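Local coordinates for type III secretion system effector protein ExoU (Pseudomonas fluorescens, PDB 4QMK) that probably acts as a patatin-like phospholipase toxin, injected by type III secretion and held at the plasma membrane through a domain that binds phosphatidylinositol 4,5-bisphosphate, at residues D139-T142 against A143-E147; Q182-E185 against D186-N190; P266-I270 against G271-L275. All blocks are in the same frame, centred on the assembly; numbering follows the deposited sequence.

Contact 1 (D139-T142 against A143-E147); sequences DPVT and AWLQE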
loop_
_atom_site.group_PDB
_atom_site.type_symbol
_atom_site.label_atom_id
_atom_site.label_comp_id
_atom_site.label_asym_id
_atom_site.label_seq_id
_atom_site.Cartn_x
_atom_site.Cartn_y
_atom_site.Cartn_z
ATOM N N ASP A 139 8.806 3.890 -26.325
ATOM C CA ASP A 139 8.026 3.567 -25.120
ATOM C C ASP A 139 8.391 4.446 -23.895
ATOM O O ASP A 139 9.522 4.385 -23.400
ATOM C CB ASP A 139 8.221 2.106 -24.755
ATOM C CG ASP A 139 7.733 1.793 -23.344
ATOM O OD1 ASP A 139 6.614 2.255 -23.001
ATOM O OD2 ASP A 139 8.467 1.095 -22.588
ATOM N N PRO A 140 7.407 5.195 -23.350
ATOM C CA PRO A 140 7.711 6.204 -22.305
ATOM C C PRO A 140 8.288 5.691 -20.971
ATOM O O PRO A 140 9.236 6.278 -20.464
ATOM C CB PRO A 140 6.358 6.911 -22.079
ATOM C CG PRO A 140 5.479 6.483 -23.214
ATOM C CD PRO A 140 5.961 5.130 -23.635
ATOM N N VAL A 141 7.740 4.607 -20.427
ATOM C CA VAL A 141 8.221 4.079 -19.162
ATOM C C VAL A 141 9.697 3.736 -19.236
ATOM O O VAL A 141 10.480 4.127 -18.379
ATOM C CB VAL A 141 7.421 2.846 -18.708
ATOM C CG1 VAL A 141 8.105 2.169 -17.515
ATOM C CG2 VAL A 141 6.003 3.261 -18.350
ATOM N N THR A 142 10.070 2.986 -20.249
ATOM C CA THR A 142 11.459 2.653 -20.448
ATOM C C THR A 142 12.286 3.913 -20.542
ATOM O O THR A 142 13.306 4.045 -19.889
ATOM C CB THR A 142 11.678 1.874 -21.772
ATOM O OG1 THR A 142 10.916 0.650 -21.766
ATOM C CG2 THR A 142 13.187 1.565 -21.985
ATOM N N ALA A 143 11.830 4.833 -21.368
ATOM C CA ALA A 143 12.547 6.046 -21.605
ATOM C C ALA A 143 12.753 6.768 -20.306
ATOM O O ALA A 143 13.837 7.241 -20.010
ATOM C CB ALA A 143 11.775 6.919 -22.580
ATOM N N TRP A 144 11.695 6.876 -19.530
ATOM C CA TRP A 144 11.793 7.557 -18.263
ATOM C C TRP A 144 12.871 6.949 -17.369
ATOM O O TRP A 144 13.580 7.676 -16.653
ATOM C CB TRP A 144 10.464 7.530 -17.540
ATOM C CG TRP A 144 10.522 8.217 -16.248
ATOM C CD1 TRP A 144 10.391 9.547 -16.031
ATOM C CD2 TRP A 144 10.723 7.614 -14.977
ATOM N NE1 TRP A 144 10.503 9.826 -14.682
ATOM C CE2 TRP A 144 10.704 8.650 -14.013
ATOM C CE3 TRP A 144 10.897 6.306 -14.558
ATOM C CZ2 TRP A 144 10.857 8.414 -12.648
ATOM C CZ3 TRP A 144 11.070 6.064 -13.187
ATOM C CH2 TRP A 144 11.052 7.119 -12.253
ATOM N N LEU A 145 12.994 5.630 -17.399
ATOM C CA LEU A 145 13.987 4.994 -16.605
ATOM C C LEU A 145 15.397 5.412 -16.948
ATOM O O LEU A 145 16.207 5.566 -16.036
ATOM C CB LEU A 145 13.820 3.494 -16.634
ATOM C CG LEU A 145 12.726 3.047 -15.683
ATOM C CD1 LEU A 145 12.179 1.704 -16.097
ATOM C CD2 LEU A 145 13.255 3.015 -14.255
ATOM N N GLN A 146 15.718 5.629 -18.223
ATOM C CA GLN A 146 17.075 6.143 -18.536
ATOM C C GLN A 146 17.283 7.556 -18.001
ATOM O O GLN A 146 18.240 7.803 -17.272
ATOM C CB GLN A 146 17.417 6.108 -20.015
ATOM C CG GLN A 146 18.017 4.790 -20.500
ATOM C CD GLN A 146 16.963 3.717 -20.760
ATOM O OE1 GLN A 146 15.847 4.018 -21.200
ATOM N NE2 GLN A 146 17.325 2.453 -20.537
ATOM N N GLU A 147 16.357 8.462 -18.302
ATOM C CA GLU A 147 16.509 9.861 -17.893
ATOM C C GLU A 147 16.504 10.077 -16.380
ATOM O O GLU A 147 17.290 10.872 -15.863
ATOM C CB GLU A 147 15.447 10.749 -18.535
ATOM C CG GLU A 147 15.680 11.012 -20.025
ATOM C CD GLU A 147 15.084 9.938 -20.941
ATOM O OE1 GLU A 147 13.839 9.800 -20.943
ATOM O OE2 GLU A 147 15.840 9.264 -21.694
#

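Contact 2 (Q182-E185 against D186-N190); sequences QPLE and DLIRN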
loop_
_atom_site.group_PDB
_atom_site.type_symbol
_atom_site.label_atom_id
_atom_site.label_comp_id
_atom_site.label_asym_id
_atom_site.label_seq_id
_atom_site.Cartn_x
_atom_site.Cartn_y
_atom_site.Cartn_z
ATOM N N GLN A 182 1.769 -0.100 -24.797
ATOM C CA GLN A 182 2.638 -0.924 -23.946
ATOM C C GLN A 182 2.543 -2.370 -24.423
ATOM O O GLN A 182 2.192 -3.253 -23.670
ATOM C CB GLN A 182 2.181 -0.815 -22.501
ATOM C CG GLN A 182 2.263 0.594 -21.930
ATOM C CD GLN A 182 3.682 1.005 -21.521
ATOM O OE1 GLN A 182 4.621 0.207 -21.592
ATOM N NE2 GLN A 182 3.834 2.258 -21.065
ATOM N N PRO A 183 2.848 -2.615 -25.694
ATOM C CA PRO A 183 2.673 -3.942 -26.279
ATOM C C PRO A 183 3.056 -5.133 -25.397
ATOM O O PRO A 183 2.279 -6.079 -25.238
ATOM C CB PRO A 183 3.573 -3.885 -27.527
ATOM C CG PRO A 183 4.280 -2.559 -27.468
ATOM C CD PRO A 183 3.383 -1.679 -26.687
ATOM N N LEU A 184 4.243 -5.071 -24.828
ATOM C CA LEU A 184 4.787 -6.185 -24.081
ATOM C C LEU A 184 4.021 -6.454 -22.805
ATOM O O LEU A 184 3.616 -7.559 -22.524
ATOM C CB LEU A 184 6.236 -5.885 -23.738
ATOM C CG LEU A 184 7.038 -7.060 -23.146
ATOM C CD1 LEU A 184 7.215 -8.167 -24.166
ATOM C CD2 LEU A 184 8.391 -6.560 -22.634
ATOM N N GLU A 185 3.827 -5.418 -22.032
ATOM C CA GLU A 185 3.147 -5.515 -20.786
ATOM C C GLU A 185 1.695 -6.014 -20.940
ATOM O O GLU A 185 1.166 -6.736 -20.068
ATOM C CB GLU A 185 3.254 -4.099 -20.203
ATOM C CG GLU A 185 2.640 -3.817 -18.873
ATOM C CD GLU A 185 2.735 -2.336 -18.489
ATOM O OE1 GLU A 185 3.322 -1.550 -19.263
ATOM O OE2 GLU A 185 2.223 -1.947 -17.402
ATOM N N ASP A 186 1.073 -5.673 -22.068
ATOM C CA ASP A 186 -0.297 -6.082 -22.378
ATOM C C ASP A 186 -0.345 -7.565 -22.754
ATOM O O ASP A 186 -1.128 -8.346 -22.186
ATOM C CB ASP A 186 -0.842 -5.279 -23.555
ATOM C CG ASP A 186 -0.908 -3.771 -23.281
ATOM O OD1 ASP A 186 -0.779 -3.334 -22.097
ATOM O OD2 ASP A 186 -1.106 -3.028 -24.285
ATOM N N LEU A 187 0.485 -7.947 -23.724
ATOM C CA LEU A 187 0.608 -9.335 -24.100
ATOM C C LEU A 187 0.775 -10.201 -22.844
ATOM O O LEU A 187 0.014 -11.134 -22.619
ATOM C CB LEU A 187 1.802 -9.512 -24.997
ATOM C CG LEU A 187 2.160 -10.999 -25.161
ATOM C CD1 LEU A 187 1.859 -11.469 -26.578
ATOM C CD2 LEU A 187 3.626 -11.301 -24.849
ATOM N N ILE A 188 1.768 -9.872 -22.026
ATOM C CA ILE A 188 2.003 -10.606 -20.802
ATOM C C ILE A 188 0.741 -10.611 -19.944
ATOM O O ILE A 188 0.311 -11.660 -19.467
ATOM C CB ILE A 188 3.182 -10.012 -19.981
ATOM C CG1 ILE A 188 4.482 -10.120 -20.770
ATOM C CG2 ILE A 188 3.406 -10.752 -18.655
ATOM C CD1 ILE A 188 5.680 -9.546 -20.026
ATOM N N ARG A 189 0.154 -9.444 -19.738
ATOM C CA ARG A 189 -1.007 -9.354 -18.870
ATOM C C ARG A 189 -2.210 -10.152 -19.378
ATOM O O ARG A 189 -2.911 -10.780 -18.575
ATOM C CB ARG A 189 -1.393 -7.906 -18.641
ATOM C CG ARG A 189 -2.695 -7.738 -17.871
ATOM C CD ARG A 189 -2.962 -6.324 -17.378
ATOM N NE ARG A 189 -1.743 -5.673 -16.931
ATOM C CZ ARG A 189 -1.001 -4.873 -17.694
ATOM N NH1 ARG A 189 -1.370 -4.569 -18.948
ATOM N NH2 ARG A 189 0.111 -4.353 -17.185
ATOM N N ASN A 190 -2.443 -10.144 -20.692
ATOM C CA ASN A 190 -3.544 -10.920 -21.265
ATOM C C ASN A 190 -3.289 -12.408 -21.105
ATOM O O ASN A 190 -4.157 -13.154 -20.632
ATOM C CB ASN A 190 -3.779 -10.592 -22.749
ATOM C CG ASN A 190 -4.237 -9.160 -22.964
ATOM O OD1 ASN A 190 -4.921 -8.579 -22.117
ATOM N ND2 ASN A 190 -3.875 -8.582 -24.110
#

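Contact 3 (P266-I270 against G271-L275); sequences PDMDI and GRAAL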
loop_
_atom_site.group_PDB
_atom_site.type_symbol
_atom_site.label_atom_id
_atom_site.label_comp_id
_atom_site.label_asym_id
_atom_site.label_seq_id
_atom_site.Cartn_x
_atom_site.Cartn_y
_atom_site.Cartn_z
ATOM N N PRO A 266 3.659 -6.634 -3.160
ATOM C CA PRO A 266 2.550 -7.535 -3.277
ATOM C C PRO A 266 1.490 -7.107 -4.269
ATOM O O PRO A 266 1.007 -7.943 -5.048
ATOM C CB PRO A 266 1.967 -7.566 -1.872
ATOM C CG PRO A 266 2.404 -6.304 -1.218
ATOM C CD PRO A 266 3.763 -6.064 -1.797
ATOM N N ASP A 267 1.110 -5.833 -4.249
ATOM C CA ASP A 267 0.018 -5.371 -5.086
ATOM C C ASP A 267 0.459 -4.876 -6.472
ATOM O O ASP A 267 -0.293 -4.217 -7.170
ATOM C CB ASP A 267 -0.752 -4.283 -4.352
ATOM C CG ASP A 267 -1.332 -4.767 -3.005
ATOM O OD1 ASP A 267 -1.701 -5.976 -2.861
ATOM O OD2 ASP A 267 -1.431 -3.903 -2.090
ATOM N N MET A 268 1.664 -5.191 -6.884
ATOM C CA MET A 268 2.103 -4.720 -8.171
ATOM C C MET A 268 1.780 -5.672 -9.283
ATOM O O MET A 268 1.891 -6.872 -9.114
ATOM C CB MET A 268 3.603 -4.516 -8.203
ATOM C CG MET A 268 3.964 -3.659 -9.395
ATOM S SD MET A 268 5.679 -3.539 -9.548
ATOM C CE MET A 268 5.830 -2.197 -10.728
ATOM N N ASP A 269 1.441 -5.101 -10.433
ATOM C CA ASP A 269 1.118 -5.821 -11.625
ATOM C C ASP A 269 2.372 -6.471 -12.112
ATOM O O ASP A 269 3.430 -5.823 -12.167
ATOM C CB ASP A 269 0.617 -4.827 -12.677
ATOM C CG ASP A 269 0.144 -5.504 -13.930
ATOM O OD1 ASP A 269 -1.004 -5.982 -13.956
ATOM O OD2 ASP A 269 0.912 -5.548 -14.911
ATOM N N ILE A 270 2.284 -7.747 -12.466
ATOM C CA ILE A 270 3.482 -8.488 -12.884
ATOM C C ILE A 270 4.001 -8.074 -14.239
ATOM O O ILE A 270 5.209 -8.120 -14.491
ATOM C CB ILE A 270 3.301 -10.006 -12.784
ATOM C CG1 ILE A 270 2.267 -10.537 -13.759
ATOM C CG2 ILE A 270 2.825 -10.378 -11.374
ATOM C CD1 ILE A 270 2.081 -12.046 -13.649
ATOM N N GLY A 271 3.097 -7.650 -15.116
ATOM C CA GLY A 271 3.478 -7.230 -16.465
ATOM C C GLY A 271 4.344 -6.005 -16.416
ATOM O O GLY A 271 5.418 -5.947 -17.031
ATOM N N ARG A 272 3.885 -5.050 -15.634
ATOM C CA ARG A 272 4.597 -3.804 -15.429
ATOM C C ARG A 272 5.975 -4.109 -14.801
ATOM O O ARG A 272 6.987 -3.535 -15.228
ATOM C CB ARG A 272 3.709 -2.873 -14.582
ATOM C CG ARG A 272 4.240 -1.491 -14.207
ATOM C CD ARG A 272 4.945 -0.750 -15.330
ATOM N NE ARG A 272 4.051 -0.372 -16.409
ATOM C CZ ARG A 272 3.378 0.771 -16.492
ATOM N NH1 ARG A 272 3.454 1.702 -15.558
ATOM N NH2 ARG A 272 2.611 0.965 -17.542
ATOM N N ALA A 273 6.022 -5.041 -13.832
ATOM C CA ALA A 273 7.260 -5.426 -13.169
ATOM C C ALA A 273 8.262 -5.956 -14.151
ATOM O O ALA A 273 9.471 -5.692 -14.026
ATOM C CB ALA A 273 6.997 -6.520 -12.155
ATOM N N ALA A 274 7.760 -6.779 -15.071
ATOM C CA ALA A 274 8.582 -7.424 -16.082
ATOM C C ALA A 274 9.090 -6.427 -17.110
ATOM O O ALA A 274 10.198 -6.566 -17.623
ATOM C CB ALA A 274 7.775 -8.506 -16.793
ATOM N N LEU A 275 8.271 -5.439 -17.439
ATOM C CA LEU A 275 8.689 -4.431 -18.369
ATOM C C LEU A 275 9.851 -3.652 -17.759
ATOM O O LEU A 275 10.846 -3.364 -18.443
ATOM C CB LEU A 275 7.531 -3.485 -18.668
ATOM C CG LEU A 275 7.852 -2.227 -19.490
ATOM C CD1 LEU A 275 8.086 -2.589 -20.954
ATOM C CD2 LEU A 275 6.664 -1.279 -19.388
#

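Contact 1 (D139-T142 against A143-E147)
Successive amides reach back four residues, Ala-143 N to Asp-139 O at 3.1 Å, Trp-144 N to Pro-140 O at 2.7 Å and Leu-145 N to Val-141 O at 3.1 Å, with a weak fourth bond from Gln-146 N to Thr-142 O. The Asp-139 carboxylate folds over this turn. Its OD2 accepts the Thr-142 hydroxyl, OG1 to OD2 2.6 Å, on the anti side and 22° out of the carboxylate plane. With chi1 at -60°, OG1 stands beside the backbone N of Thr-142, and that amide makes a second, weak bond to the same oxygen. One carboxylate oxygen therefore pairs with both a hydroxyl and an amide of the opening turn. On another flank Val-141 CG1 lies 4.3 Å from Leu-145 CD1, a loose apolar pair whose side chains also rest on Arg-272 and Ile-276 of helix 270-278, respectively. The Trp-144 ring swings outward; its NE1 hydrogen-bonds to Ser-158 OG of the second subunit, and Leu-159 of that subunit packs on Trp-144. These are the features of a first alpha-helical turn, here opening helix 140-157 of the patatin-like region at a subunit interface.

Contact 2 (Q182-E185 against D186-N190)
Backbone bonding across this turn is regular: Asp-186 N meets Gln-182 O at 3.1 Å, Leu-187 N meets Pro-183 O at 3.0 Å, Ile-188 N meets Leu-184 O at 3.0 Å and Arg-189 N meets Glu-185 O at 2.9 Å.

Charge provides the side-chain link. Glu-185 and Arg-189 run side by side in the same direction, and Arg-189 NH2 makes a salt bridge to Glu-185 OE2 at 3.2 Å. The oxygen is met on its anti side and 24° out of the carboxylate plane, a single-contact rather than a two-pronged pairing, consistent with the 65° between the carboxylate and guanidinium planes. Glu-185 is fully extended, with CG anti to the backbone N (chi1 -180°), whereas Arg-189 kinks at chi3 and brings its guanidinium back over the helix. Glu-185 O then sits over one guanidinium face. At the edge, NH1 makes a weak, 3.4 Å salt bridge to Asp-186 OD1. Both main charged groups have stronger partners on a neighbouring helix and its approach: Arg-272 for Glu-185, and Asp-269 for Arg-189.

Apolar contact is slight within the turn. Leu-184 CG approaches Ile-188 CD1 at 4.2 Å, and the two side chains share Ile-108 of helix 107-114 as a neighbour, placing the apolar flank of helix 183-201 against that helix.

The chemistry is that of an amphipathic helical turn with a largely buried salt-bridge network. Glu-185 and Asp-269 at NH2 and, weakly, Asp-186 at NH1 would be expected to stabilise the positive charge of Arg-189. Arg-176 also lies close to that guanidinium, so the three carboxylates probably offset several positive groups, while Arg-189 and Arg-272 should compensate the burial of Glu-185.

Contact 3 (P266-I270 against G271-L275)
This is a helix N-cap contact, largely buried, where the loop after strand 254-260 enters helix 270-278 against strands 242-251 and 254-260 and helix 227-236. Asp-269 does the capping. Its OD2 accepts Arg-272 N at 3.1 Å, through the anti lone pair and with an N-H...O angle of 159°, while the bond from Gly-271 N, at 3.0 Å, is weak and bent to 121°. A chi1 of -175° turns CG to the side opposite the backbone N, and the carboxylate thereby reaches forward over the helix start. The regular backbone bonds begin here too: Ala-273 N to Asp-269 O is 3.2 Å and Ala-274 N to Ile-270 O is 2.9 Å.

Beside the cap, the extended Met-268 crosses Arg-272 at about a right angle, its CE 3.9 Å from Arg-272 CG. Met-268 SD also lies 4.2 Å from Ala-273 CB. This pairing of the residue before the N-cap with the fourth residue after the N-cap resembles a hydrophobic staple, and Phe-227 and Phe-260 pack against both members.

Arg-272 bends at chi2 and chi3, carrying its guanidinium away from the cap to Glu-185, with Leu-174 O as a further partner of NH1. Asp-269 OD2 thus accepts from two backbone amides, one bond weak, and also forms a salt bridge with Arg-189; a negative charge at this end should suit the helix dipole, and the positive charge of Arg-189 should further stabilise the carboxylate.

Overall arrangement
From the N terminus, contact 1 opens helix 140-157, contact 2 opens helix 183-201 and contact 3 caps helix 270-278. Each is a local turn, so none closes a long loop, and the three follow in series without nesting or crossing. In space they converge: the centres of contacts 2 and 3 are about 11 Å apart, of 1 and 3 about 16 Å, and of 1 and 2 about 17 Å. Two salt bridges, Glu-185 OE2 to Arg-272 NE (2.6 Å) and Arg-189 NH2 to Asp-269 OD2 (2.7 Å), clip the start of helix 183-201 to the N-cap of helix 270-278. Contact 1 meets both only by packing, through Asp-139 and Val-141 against Gln-182, Arg-272 and Leu-275.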